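Local coordinates for protein leucine aminopeptidase 2 (Saccharomyces cerevisiae, PDB 2XPZ) that removes N-terminal residues from peptides as a zinc aminopeptidase, preferring di- and tripeptides, and has low epoxide hydrolase activity in vitro, at residues Leu67-Ser72 with Leu101-Ala106; Leu74-Val79 with Leu114-Arg119. All blocks are in the same frame, centred on the assembly; numbering follows the deposited sequence.

Contact 1: Leu67-Ser72 with Leu101-Ala106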
loop_
_atom_site.group_PDB
_atom_site.type_symbol
_atom_site.label_atom_id
_atom_site.label_comp_id
_atom_site.label_asym_id
_atom_site.label_seq_id
_atom_site.Cartn_x
_atom_site.Cartn_y
_atom_site.Cartn_z
ATOM N N LEU A 67 17.475 -4.530 28.285
ATOM C CA LEU A 67 17.196 -4.973 26.916
ATOM C C LEU A 67 15.708 -5.264 26.686
ATOM O O LEU A 67 15.200 -6.297 27.101
ATOM C CB LEU A 67 18.051 -6.190 26.555
ATOM C CG LEU A 67 17.933 -6.770 25.144
ATOM C CD1 LEU A 67 17.861 -5.686 24.087
ATOM C CD2 LEU A 67 19.111 -7.684 24.889
ATOM N N HIS A 68 15.020 -4.344 26.017
ATOM C CA HIS A 68 13.573 -4.451 25.823
ATOM C C HIS A 68 13.202 -4.644 24.369
ATOM O O HIS A 68 13.505 -3.795 23.537
ATOM C CB HIS A 68 12.872 -3.193 26.326
ATOM C CG HIS A 68 13.036 -2.956 27.789
ATOM N ND1 HIS A 68 12.784 -1.726 28.378
ATOM C CD2 HIS A 68 13.421 -3.771 28.797
ATOM C CE1 HIS A 68 13.006 -1.806 29.668
ATOM N NE2 HIS A 68 13.394 -3.042 29.956
ATOM N N LEU A 69 12.532 -5.752 24.072
ATOM C CA LEU A 69 12.106 -6.060 22.712
ATOM C C LEU A 69 10.575 -6.109 22.600
ATOM O O LEU A 69 9.879 -6.340 23.590
ATOM C CB LEU A 69 12.703 -7.391 22.253
ATOM C CG LEU A 69 14.183 -7.484 21.913
ATOM C CD1 LEU A 69 14.451 -8.825 21.272
ATOM C CD2 LEU A 69 14.585 -6.384 20.975
ATOM N N ASP A 70 10.063 -5.886 21.389
ATOM C CA ASP A 70 8.633 -5.974 21.107
ATOM C C ASP A 70 8.262 -7.392 20.743
ATOM O O ASP A 70 8.980 -8.047 20.004
ATOM C CB ASP A 70 8.260 -5.092 19.919
ATOM C CG ASP A 70 8.371 -3.619 20.219
ATOM O OD1 ASP A 70 7.647 -3.134 21.111
ATOM O OD2 ASP A 70 9.170 -2.942 19.543
ATOM N N THR A 71 7.139 -7.855 21.278
ATOM C CA THR A 71 6.474 -9.069 20.813
ATOM C C THR A 71 4.953 -8.876 20.911
ATOM O O THR A 71 4.474 -7.992 21.622
ATOM C CB THR A 71 6.884 -10.347 21.606
ATOM O OG1 THR A 71 6.044 -10.501 22.758
ATOM C CG2 THR A 71 8.348 -10.300 22.034
ATOM N N SER A 72 4.196 -9.688 20.178
ATOM C CA SER A 72 2.738 -9.691 20.279
ATOM C C SER A 72 2.296 -11.132 20.089
ATOM O O SER A 72 2.630 -11.755 19.087
ATOM C CB SER A 72 2.099 -8.776 19.219
ATOM O OG SER A 72 0.713 -8.548 19.454
ATOM N N LEU A 101 9.173 -7.879 25.699
ATOM C CA LEU A 101 10.080 -8.980 26.004
ATOM C C LEU A 101 11.327 -8.443 26.689
ATOM O O LEU A 101 12.177 -7.836 26.044
ATOM C CB LEU A 101 10.453 -9.714 24.710
ATOM C CG LEU A 101 11.590 -10.735 24.631
ATOM C CD1 LEU A 101 11.361 -11.886 25.577
ATOM C CD2 LEU A 101 11.705 -11.244 23.211
ATOM N N VAL A 102 11.425 -8.655 28.001
ATOM C CA VAL A 102 12.561 -8.152 28.773
ATOM C C VAL A 102 13.625 -9.226 28.944
ATOM O O VAL A 102 13.356 -10.317 29.436
ATOM C CB VAL A 102 12.139 -7.612 30.153
ATOM C CG1 VAL A 102 13.307 -6.905 30.824
ATOM C CG2 VAL A 102 10.983 -6.665 30.013
ATOM N N ILE A 103 14.840 -8.895 28.533
ATOM C CA ILE A 103 15.939 -9.842 28.504
ATOM C C ILE A 103 17.106 -9.309 29.322
ATOM O O ILE A 103 17.535 -8.177 29.103
ATOM C CB ILE A 103 16.430 -10.071 27.053
ATOM C CG1 ILE A 103 15.262 -10.438 26.127
ATOM C CG2 ILE A 103 17.503 -11.141 27.024
ATOM C CD1 ILE A 103 15.662 -10.673 24.670
ATOM N N ASN A 104 17.625 -10.126 30.245
ATOM C CA ASN A 104 18.795 -9.746 31.054
ATOM C C ASN A 104 20.127 -9.720 30.309
ATOM O O ASN A 104 20.705 -10.751 29.977
ATOM C CB ASN A 104 18.937 -10.601 32.306
ATOM C CG ASN A 104 20.055 -10.112 33.203
ATOM O OD1 ASN A 104 20.038 -8.969 33.661
ATOM N ND2 ASN A 104 21.042 -10.965 33.447
ATOM N N ASN A 105 20.616 -8.505 30.111
ATOM C CA ASN A 105 21.724 -8.197 29.236
ATOM C C ASN A 105 22.940 -7.871 30.073
ATOM O O ASN A 105 24.033 -7.678 29.555
ATOM C CB ASN A 105 21.329 -6.971 28.411
ATOM C CG ASN A 105 22.403 -6.536 27.456
ATOM O OD1 ASN A 105 22.578 -5.345 27.197
ATOM N ND2 ASN A 105 23.129 -7.498 26.921
ATOM N N ALA A 106 22.732 -7.800 31.382
ATOM C CA ALA A 106 23.768 -7.346 32.301
ATOM C C ALA A 106 25.095 -8.040 32.046
ATOM O O ALA A 106 26.152 -7.414 32.107
ATOM C CB ALA A 106 23.332 -7.565 33.738
#

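Contact 2: Leu74-Val79 with Leu114-Arg119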
loop_
_atom_site.group_PDB
_atom_site.type_symbol
_atom_site.label_atom_id
_atom_site.label_comp_id
_atom_site.label_asym_id
_atom_site.label_seq_id
_atom_site.Cartn_x
_atom_site.Cartn_y
_atom_site.Cartn_z
ATOM N N LEU A 74 3.443 -13.921 20.881
ATOM C CA LEU A 74 4.557 -14.681 20.319
ATOM C C LEU A 74 5.142 -15.588 21.399
ATOM O O LEU A 74 5.322 -15.158 22.537
ATOM C CB LEU A 74 5.614 -13.712 19.790
ATOM C CG LEU A 74 6.866 -14.174 19.047
ATOM C CD1 LEU A 74 6.541 -14.743 17.686
ATOM C CD2 LEU A 74 7.798 -12.984 18.908
ATOM N N ASP A 75 5.420 -16.844 21.060
ATOM C CA ASP A 75 6.001 -17.782 22.033
ATOM C C ASP A 75 7.529 -17.741 22.048
ATOM O O ASP A 75 8.181 -18.464 21.298
ATOM C CB ASP A 75 5.520 -19.214 21.768
ATOM C CG ASP A 75 5.832 -20.155 22.909
ATOM O OD1 ASP A 75 6.049 -19.667 24.034
ATOM O OD2 ASP A 75 5.855 -21.383 22.685
ATOM N N VAL A 76 8.095 -16.886 22.894
ATOM C CA VAL A 76 9.540 -16.843 23.077
ATOM C C VAL A 76 9.937 -18.036 23.939
ATOM O O VAL A 76 9.558 -18.135 25.106
ATOM C CB VAL A 76 9.995 -15.520 23.730
ATOM C CG1 VAL A 76 11.505 -15.460 23.846
ATOM C CG2 VAL A 76 9.478 -14.331 22.934
ATOM N N GLN A 77 10.687 -18.954 23.344
ATOM C CA GLN A 77 11.032 -20.212 23.994
ATOM C C GLN A 77 12.345 -20.124 24.756
ATOM O O GLN A 77 12.446 -20.583 25.884
ATOM C CB GLN A 77 11.098 -21.333 22.953
ATOM C CG GLN A 77 9.754 -21.658 22.327
ATOM C CD GLN A 77 9.898 -22.227 20.947
ATOM O OE1 GLN A 77 10.868 -21.943 20.246
ATOM N NE2 GLN A 77 8.937 -23.039 20.541
ATOM N N GLU A 78 13.352 -19.528 24.137
ATOM C CA GLU A 78 14.652 -19.396 24.764
ATOM C C GLU A 78 15.388 -18.192 24.226
ATOM O O GLU A 78 15.218 -17.805 23.078
ATOM C CB GLU A 78 15.512 -20.630 24.496
ATOM C CG GLU A 78 15.039 -21.907 25.157
ATOM C CD GLU A 78 15.809 -23.122 24.673
ATOM O OE1 GLU A 78 17.057 -23.067 24.645
ATOM O OE2 GLU A 78 15.164 -24.131 24.317
ATOM N N VAL A 79 16.225 -17.616 25.068
ATOM C CA VAL A 79 17.137 -16.572 24.642
ATOM C C VAL A 79 18.562 -17.018 24.994
ATOM O O VAL A 79 18.756 -17.808 25.921
ATOM C CB VAL A 79 16.785 -15.234 25.308
ATOM C CG1 VAL A 79 17.661 -14.136 24.769
ATOM C CG2 VAL A 79 15.329 -14.912 25.070
ATOM N N LEU A 114 22.622 -11.746 20.128
ATOM C CA LEU A 114 21.351 -12.083 20.769
ATOM C C LEU A 114 20.568 -13.111 19.956
ATOM O O LEU A 114 20.252 -12.891 18.790
ATOM C CB LEU A 114 20.511 -10.818 20.984
ATOM C CG LEU A 114 19.180 -10.933 21.723
ATOM C CD1 LEU A 114 19.420 -11.268 23.185
ATOM C CD2 LEU A 114 18.380 -9.647 21.597
ATOM N N ASN A 115 20.258 -14.243 20.566
ATOM C CA ASN A 115 19.487 -15.254 19.865
ATOM C C ASN A 115 18.221 -15.614 20.611
ATOM O O ASN A 115 18.274 -16.163 21.704
ATOM C CB ASN A 115 20.334 -16.497 19.583
ATOM C CG ASN A 115 19.569 -17.574 18.839
ATOM O OD1 ASN A 115 18.871 -18.378 19.448
ATOM N ND2 ASN A 115 19.696 -17.595 17.516
ATOM N N ILE A 116 17.080 -15.276 20.019
ATOM C CA ILE A 116 15.790 -15.656 20.571
ATOM C C ILE A 116 15.203 -16.769 19.707
ATOM O O ILE A 116 15.347 -16.762 18.490
ATOM C CB ILE A 116 14.831 -14.448 20.631
ATOM C CG1 ILE A 116 15.571 -13.216 21.145
ATOM C CG2 ILE A 116 13.634 -14.750 21.502
ATOM C CD1 ILE A 116 14.706 -11.991 21.249
ATOM N N GLN A 117 14.574 -17.749 20.334
ATOM C CA GLN A 117 13.842 -18.761 19.590
ATOM C C GLN A 117 12.394 -18.646 19.964
ATOM O O GLN A 117 12.062 -18.385 21.115
ATOM C CB GLN A 117 14.395 -20.154 19.881
ATOM C CG GLN A 117 15.858 -20.208 19.499
ATOM C CD GLN A 117 16.676 -21.278 20.183
ATOM O OE1 GLN A 117 16.294 -21.800 21.226
ATOM N NE2 GLN A 117 17.827 -21.610 19.585
ATOM N N PHE A 118 11.521 -18.816 18.984
ATOM C CA PHE A 118 10.134 -18.447 19.167
ATOM C C PHE A 118 9.266 -19.284 18.253
ATOM O O PHE A 118 9.762 -19.948 17.335
ATOM C CB PHE A 118 9.937 -16.972 18.826
ATOM C CG PHE A 118 10.374 -16.611 17.428
ATOM C CD1 PHE A 118 11.642 -16.099 17.188
ATOM C CD2 PHE A 118 9.515 -16.781 16.349
ATOM C CE1 PHE A 118 12.049 -15.766 15.895
ATOM C CE2 PHE A 118 9.913 -16.457 15.050
ATOM C CZ PHE A 118 11.180 -15.948 14.825
ATOM N N ARG A 119 7.969 -19.273 18.532
ATOM C CA ARG A 119 6.949 -19.787 17.627
ATOM C C ARG A 119 5.910 -18.697 17.477
ATOM O O ARG A 119 5.597 -17.997 18.442
ATOM C CB ARG A 119 6.285 -21.037 18.204
ATOM C CG ARG A 119 6.960 -22.315 17.820
ATOM C CD ARG A 119 6.165 -23.512 18.276
ATOM N NE ARG A 119 5.407 -24.116 17.183
ATOM C CZ ARG A 119 4.089 -24.007 17.034
ATOM N NH1 ARG A 119 3.381 -23.314 17.915
ATOM N NH2 ARG A 119 3.480 -24.592 16.007
HETATM O O HOH W 1 11.426 -22.442 17.720
#

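Contact 1: Leu67-Ser72 with Leu101-Ala106
An antiparallel strand pair at the border of the large mixed sheet of the M1 N-terminal domain brings Leu69 opposite Leu101. Strand 67-71 is outermost in that sheet within the chain, and residues 67-71 run at 153° to residues 101-103 of strand 99-103, both directions taken from N to C. The register rests on a reciprocal pair of backbone bonds: Leu69 N gives to Leu101 O at 2.9 Å, and Leu101 N gives to Leu69 O at 2.7 Å. A third bond, from Ile103 N to Leu67 O at 3.0 Å, is fairly straight, with 163° at the hydrogen.

Between these bonds, His68 and Val102 form a non-hydrogen-bonded pair whose side chains lie alongside each other. Val102 CG1 meets the imidazole at its edge, near the ring plane, 3.7 Å from His68 CD2, while His68 NE2 bonds to the carboxylate of Glu66.

The other face carries Leu67, Leu69, Leu101 and Ile103. Leu69 and Leu101 run side by side, whereas Leu69 CD1 slants across to Ile103 CD1 at 4.1 Å. This apolar face packs against Val76, Val79 and Ile116, on strands 74-81 and 111-120 further along the same sheet. On the strand's other flank, Asp70 ties the border to Thr21 and Leu22.

Past the paired residues, the Thr71 side chain crosses that of Leu101 at about a right angle. With OG1 at chi1 88°, between the backbone N and the carbonyl carbon, where it bonds with Ser99 O, CG2 stands anti to the carbonyl carbon and presses against Leu101 CB at 3.5 Å, tighter than ordinary carbon packing.

Contact 2: Leu74-Val79 with Leu114-Arg119
Asp75 and Arg119 begin an antiparallel strand pairing that a classic beta bulge interrupts, within the large sheet of the N-terminal domain. The backbone bonds define it. Asp75 N donates to Arg119 O at 2.9 Å, and on the far side of the bulge Gln117 N donates to Glu78 O at 2.8 Å. Between them Gln77 and Glu78 both face Gln117, whose O receives Gln77 N at 2.7 Å and, weakly, Glu78 N at 3.5 Å. Gln77 takes up the extra residue with a helical backbone (phi -92°, psi -45°), and the register shifts by one.

Apolar contacts gather on the face of Val76, Val79, Ile116 and Phe118. Val76 CG1 is tight against Ile116 CG2 at 3.2 Å, whereas Val79 sends CG1 obliquely to Leu114 CD1. At the end of the row Leu74 holds CG anti to its own N (chi1 -176°), which carries CD1 to Phe118 CD2 at 3.8 Å, reaching the ring obliquely. Replacing Leu74 with alanine removes this branch and would probably open a gap beside the Phe118 ring and Pro156, which the leucine also touches.

Asp75, Glu78, Gln117 and Arg119 carry the other face, and the end of Gln77 reaches over to it. The Gln77 amide lies across the aliphatic part of Arg119, with NE2 3.4 Å from Arg119 CG, and a water links Gln77 OE1 with Phe118 O. Glu78 and Gln117 cross with their flat ends steeply inclined to each other and are not hydrogen-bonded.

The chemistry is thus two-sided: packed hydrocarbon on the side that meets Leu69, Leu101 and Ile103, and amides and charged groups on the more exposed side, where solvent bridges a side chain to the backbone.

Overall arrangement
Contacts 1 and 2 have centres about 11 Å apart and belong to one mixed sheet in the M1 N-terminal domain. Their segments alternate along the chain: 67-72, 74-79, 101-106, then 114-119. Across the sheet, strand 84-90 separates strand 99-103 from strand 74-81, so the two pairs are not adjacent in strand order. Their apolar faces nevertheless touch, with Leu69 CD1 3.2 Å from Ile116 CD1 and Ile103 CG2 3.8 Å from Val79 CG1. This is consistent with strong curvature of the sheet, which brings outermost strand 67-71 and the next, 99-103, onto the same apolar side as 74-81 and 111-120. Each contact's centre lies about 30 Å from the chain's centre.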